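Local atomic coordinates of polyprenyl synthetase (Nonlabens dokdonensis, PDB entry 6KD7), a protein that probably acts as a magnesium-dependent prenyltransferase that builds geranylgeranyl pyrophosphate from smaller isoprenoid units. Residues L76-D79 against D80-D83; K96-D99 against V100-I104. All coordinates share one frame; numbering follows the deposited sequence.

How the contacts relate
Contact 1 comes first along the chain. It closes the last turn of helix 58-82, before the two-stranded hairpin 87-88 and 91-92. The chain then runs through the short helix 94-97. Contact 2 closes the turn from there into helix 100-116. The contacts are in series; they neither nest nor cross. The centres of contact 1 and contact 2 are about 10 Å apart, and the two meet directly. The His-78 ring and the Ile-81 side chain of contact 1 pack on Gly-103 and Ile-104 of contact 2. This ties the end of helix 58-82 to the start of helix 100-116. Both contacts also touch a second subunit: Asn-101 ND2 of one chain hydrogen-bonds to Met-82 O of the other.

Contact 1 (L76-D79 against D80-D83); sequences LLHD and DIMD
Asp-79 swings its carboxylate away from its own backbone N (chi1 -171°), while Asp-80 keeps CG beside the N and opposite the carbonyl carbon (chi1 -77°). The two acids thereby come to share one water. They belong to a DDxxD sequence, Asp-79 to Asp-83, the first aspartate-rich motif of prenyl synthases. In this family the motif typically binds the substrate diphosphate through magnesium. The bound pyrophosphate touches Leu-76, one turn earlier. The water donates to Asp-79 OD2 at 2.8 Å and to Asp-80 OD1 at 2.7 Å. Asp-80 OD1 is gripped a second time, by a salt bridge to Arg-88.

The backbone is the closing turn of helix 58-82. Asp-80 N bonds to Leu-76 O at 2.7 Å. In the same way Met-82 N bonds to His-78 O, and Asp-83 N to Asp-79 O. The bond from Ile-81 N to Leu-77 O is weak.

On another side of the helix, Ile-81 brings CD1 obliquely to the His-78 ring, 4.4 Å from His-78 ND1. His-78 NE2 bonds to Asp-108, which helps to fix the ring. Ile-81 also packs on Val-100 and Ile-104. The methyl of Met-82 folds back along the helix, with Met-82 CE 3.6 Å from His-78 O. Met-82 CG lies still nearer to His-78 O, at 3.2 Å.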
loop_
_atom_site.group_PDB
_atom_site.type_symbol
_atom_site.label_atom_id
_atom_site.label_comp_id
_atom_site.label_asym_id
_atom_site.label_seq_id
_atom_site.Cartn_x
_atom_site.Cartn_y
_atom_site.Cartn_z
ATOM N N LEU A 76 12.424 -24.812 -8.339
ATOM C CA LEU A 76 12.588 -24.104 -7.050
ATOM C C LEU A 76 12.454 -22.585 -7.284
ATOM O O LEU A 76 11.892 -21.846 -6.439
ATOM C CB LEU A 76 13.952 -24.444 -6.464
ATOM C CG LEU A 76 14.184 -25.918 -6.152
ATOM C CD1 LEU A 76 15.610 -26.067 -5.646
ATOM C CD2 LEU A 76 13.198 -26.492 -5.155
ATOM N N LEU A 77 12.976 -22.123 -8.415
ATOM C CA LEU A 77 12.968 -20.679 -8.740
ATOM C C LEU A 77 11.524 -20.175 -8.852
ATOM O O LEU A 77 11.190 -19.244 -8.148
ATOM C CB LEU A 77 13.717 -20.524 -10.064
ATOM C CG LEU A 77 14.538 -19.255 -10.236
ATOM C CD1 LEU A 77 15.202 -18.887 -8.933
ATOM C CD2 LEU A 77 15.595 -19.442 -11.300
ATOM N N HIS A 78 10.677 -20.878 -9.599
ATOM C CA HIS A 78 9.263 -20.466 -9.778
ATOM C C HIS A 78 8.548 -20.682 -8.435
ATOM O O HIS A 78 7.721 -19.874 -8.041
ATOM C CB HIS A 78 8.636 -21.214 -10.934
ATOM C CG HIS A 78 8.931 -20.661 -12.276
ATOM N ND1 HIS A 78 9.853 -19.644 -12.502
ATOM C CD2 HIS A 78 8.377 -20.948 -13.472
ATOM C CE1 HIS A 78 9.858 -19.326 -13.808
ATOM N NE2 HIS A 78 8.947 -20.107 -14.416
ATOM N N ASP A 79 8.853 -21.784 -7.765
ATOM C CA ASP A 79 8.175 -22.100 -6.489
ATOM C C ASP A 79 8.477 -21.032 -5.437
ATOM O O ASP A 79 7.565 -20.647 -4.740
ATOM C CB ASP A 79 8.558 -23.474 -5.965
ATOM C CG ASP A 79 7.677 -23.818 -4.790
ATOM O OD1 ASP A 79 6.495 -24.071 -5.020
ATOM O OD2 ASP A 79 8.162 -23.748 -3.668
ATOM N N ASP A 80 9.726 -20.589 -5.352
ATOM C CA ASP A 80 10.116 -19.535 -4.392
ATOM C C ASP A 80 9.293 -18.266 -4.696
ATOM O O ASP A 80 8.896 -17.594 -3.762
ATOM C CB ASP A 80 11.609 -19.249 -4.464
ATOM C CG ASP A 80 12.523 -20.262 -3.795
ATOM O OD1 ASP A 80 12.049 -21.039 -2.930
ATOM O OD2 ASP A 80 13.750 -20.236 -4.157
ATOM N N ILE A 81 9.068 -17.926 -5.955
ATOM C CA ILE A 81 8.216 -16.770 -6.332
ATOM C C ILE A 81 6.796 -17.067 -5.835
ATOM O O ILE A 81 6.263 -16.305 -5.064
ATOM C CB ILE A 81 8.203 -16.481 -7.836
ATOM C CG1 ILE A 81 9.559 -16.096 -8.386
ATOM C CG2 ILE A 81 7.172 -15.413 -8.164
ATOM C CD1 ILE A 81 9.594 -16.154 -9.907
ATOM N N MET A 82 6.211 -18.172 -6.259
ATOM C CA MET A 82 4.790 -18.456 -5.941
ATOM C C MET A 82 4.569 -18.594 -4.432
ATOM O O MET A 82 3.476 -18.319 -3.977
ATOM C CB MET A 82 4.300 -19.676 -6.718
ATOM C CG MET A 82 4.499 -19.490 -8.203
ATOM S SD MET A 82 3.779 -20.787 -9.194
ATOM C CE MET A 82 4.962 -22.095 -8.922
ATOM N N ASP A 83 5.580 -19.038 -3.695
ATOM C CA ASP A 83 5.436 -19.235 -2.232
ATOM C C ASP A 83 5.934 -18.003 -1.474
ATOM O O ASP A 83 5.878 -18.023 -0.262
ATOM C CB ASP A 83 6.116 -20.527 -1.786
ATOM C CG ASP A 83 5.682 -20.981 -0.407
ATOM O OD1 ASP A 83 4.501 -21.266 -0.232
ATOM O OD2 ASP A 83 6.535 -21.048 0.476
HETATM O O HOH W 1 9.651 -21.978 -2.128
#

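Contact 2 (K96-D99 against V100-I104); sequences KKWD and VNTGI
Asp-99 OD1 takes two bonds from Thr-102, one from the backbone and one from the hydroxyl. Thr-102 N lies 2.8 Å from Asp-99 OD1 and meets it nearly end-on, with an N-H...O angle of 151°. Thr-102 OG1 donates to the same Asp-99 OD1, also at 2.8 Å, but from above the carboxylate plane. Asp-99 is the N-cap of helix 100-116. Its CG sits between its own backbone N and carbonyl carbon (chi1 55°), which turns the carboxylate onto the first turn. The first main-chain helix bond follows, from Gly-103 N to Asp-99 O at 3.1 Å.

The other branch of Thr-102 faces the residue before the cap. Thr-102 CG2 lies 3.6 Å from Trp-98 CB and approaches the indole obliquely. Lys-97 CG lies over one face of that ring, away from its middle. Further out, Tyr-33 of helix 25-35 meets the indole edge-to-face, and Pro-30 touches both Trp-98 and Thr-102.

A valine in place of Thr-102 would probably cost Asp-99 OD1 the hydroxyl bond, keeping the one from the backbone N, and leave the carboxylate freer to turn. The carboxylate sits at the N-terminal end of a helix, so the helix dipole and the two donors would be expected to stabilise its negative charge.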
loop_
_atom_site.group_PDB
_atom_site.type_symbol
_atom_site.label_atom_id
_atom_site.label_comp_id
_atom_site.label_asym_id
_atom_site.label_seq_id
_atom_site.Cartn_x
_atom_site.Cartn_y
_atom_site.Cartn_z
ATOM N N LYS A 96 14.103 -12.079 -4.883
ATOM C CA LYS A 96 14.475 -11.077 -3.854
ATOM C C LYS A 96 15.794 -10.396 -4.226
ATOM O O LYS A 96 15.863 -9.190 -4.120
ATOM C CB LYS A 96 14.557 -11.755 -2.491
ATOM C CG LYS A 96 13.210 -12.029 -1.859
ATOM C CD LYS A 96 12.263 -10.895 -2.093
ATOM C CE LYS A 96 11.316 -10.666 -0.943
ATOM N NZ LYS A 96 10.568 -9.404 -1.130
ATOM N N LYS A 97 16.789 -11.173 -4.647
ATOM C CA LYS A 97 18.109 -10.628 -5.046
ATOM C C LYS A 97 17.963 -9.784 -6.312
ATOM O O LYS A 97 18.582 -8.736 -6.400
ATOM C CB LYS A 97 19.104 -11.766 -5.249
ATOM C CG LYS A 97 20.470 -11.333 -5.735
ATOM C CD LYS A 97 21.499 -12.413 -5.613
ATOM C CE LYS A 97 22.816 -12.023 -6.231
ATOM N NZ LYS A 97 23.424 -10.892 -5.505
ATOM N N TRP A 98 17.168 -10.263 -7.258
ATOM C CA TRP A 98 16.916 -9.520 -8.511
ATOM C C TRP A 98 15.493 -8.980 -8.416
ATOM O O TRP A 98 15.286 -8.020 -7.697
ATOM C CB TRP A 98 17.105 -10.434 -9.725
ATOM C CG TRP A 98 18.540 -10.641 -10.093
ATOM C CD1 TRP A 98 19.301 -9.852 -10.900
ATOM C CD2 TRP A 98 19.400 -11.702 -9.652
ATOM N NE1 TRP A 98 20.566 -10.350 -10.995
ATOM C CE2 TRP A 98 20.660 -11.478 -10.236
ATOM C CE3 TRP A 98 19.233 -12.810 -8.819
ATOM C CZ2 TRP A 98 21.736 -12.328 -10.020
ATOM C CZ3 TRP A 98 20.302 -13.642 -8.600
ATOM C CH2 TRP A 98 21.533 -13.407 -9.199
ATOM N N ASP A 99 14.561 -9.635 -9.093
ATOM C CA ASP A 99 13.137 -9.232 -9.085
ATOM C C ASP A 99 12.282 -10.409 -9.562
ATOM O O ASP A 99 12.832 -11.394 -10.025
ATOM C CB ASP A 99 12.903 -7.938 -9.862
ATOM C CG ASP A 99 13.407 -8.009 -11.287
ATOM O OD1 ASP A 99 13.103 -8.967 -11.950
ATOM O OD2 ASP A 99 14.111 -7.107 -11.692
ATOM N N VAL A 100 10.970 -10.275 -9.435
ATOM C CA VAL A 100 10.036 -11.357 -9.820
ATOM C C VAL A 100 10.164 -11.665 -11.315
ATOM O O VAL A 100 10.264 -12.818 -11.642
ATOM C CB VAL A 100 8.601 -10.968 -9.440
ATOM C CG1 VAL A 100 7.572 -11.858 -10.104
ATOM C CG2 VAL A 100 8.413 -10.937 -7.940
ATOM N N ASN A 101 10.252 -10.641 -12.150
ATOM C CA ASN A 101 10.296 -10.802 -13.619
ATOM C C ASN A 101 11.565 -11.584 -13.997
ATOM O O ASN A 101 11.500 -12.434 -14.904
ATOM C CB ASN A 101 10.219 -9.462 -14.349
ATOM C CG ASN A 101 8.805 -8.932 -14.373
ATOM O OD1 ASN A 101 7.871 -9.561 -13.878
ATOM N ND2 ASN A 101 8.647 -7.761 -14.939
ATOM N N THR A 102 12.665 -11.365 -13.274
ATOM C CA THR A 102 13.919 -12.112 -13.455
ATOM C C THR A 102 13.643 -13.554 -13.076
ATOM O O THR A 102 14.073 -14.453 -13.767
ATOM C CB THR A 102 15.064 -11.484 -12.657
ATOM O OG1 THR A 102 15.287 -10.167 -13.175
ATOM C CG2 THR A 102 16.315 -12.320 -12.721
ATOM N N GLY A 103 13.005 -13.776 -11.955
ATOM C CA GLY A 103 12.700 -15.157 -11.553
ATOM C C GLY A 103 11.855 -15.857 -12.616
ATOM O O GLY A 103 12.077 -17.050 -12.856
ATOM N N ILE A 104 10.865 -15.177 -13.189
ATOM C CA ILE A 104 9.924 -15.826 -14.147
ATOM C C ILE A 104 10.744 -16.200 -15.392
ATOM O O ILE A 104 10.834 -17.363 -15.732
ATOM C CB ILE A 104 8.732 -14.922 -14.483
ATOM C CG1 ILE A 104 7.813 -14.762 -13.256
ATOM C CG2 ILE A 104 7.994 -15.488 -15.697
ATOM C CD1 ILE A 104 6.734 -13.712 -13.458
#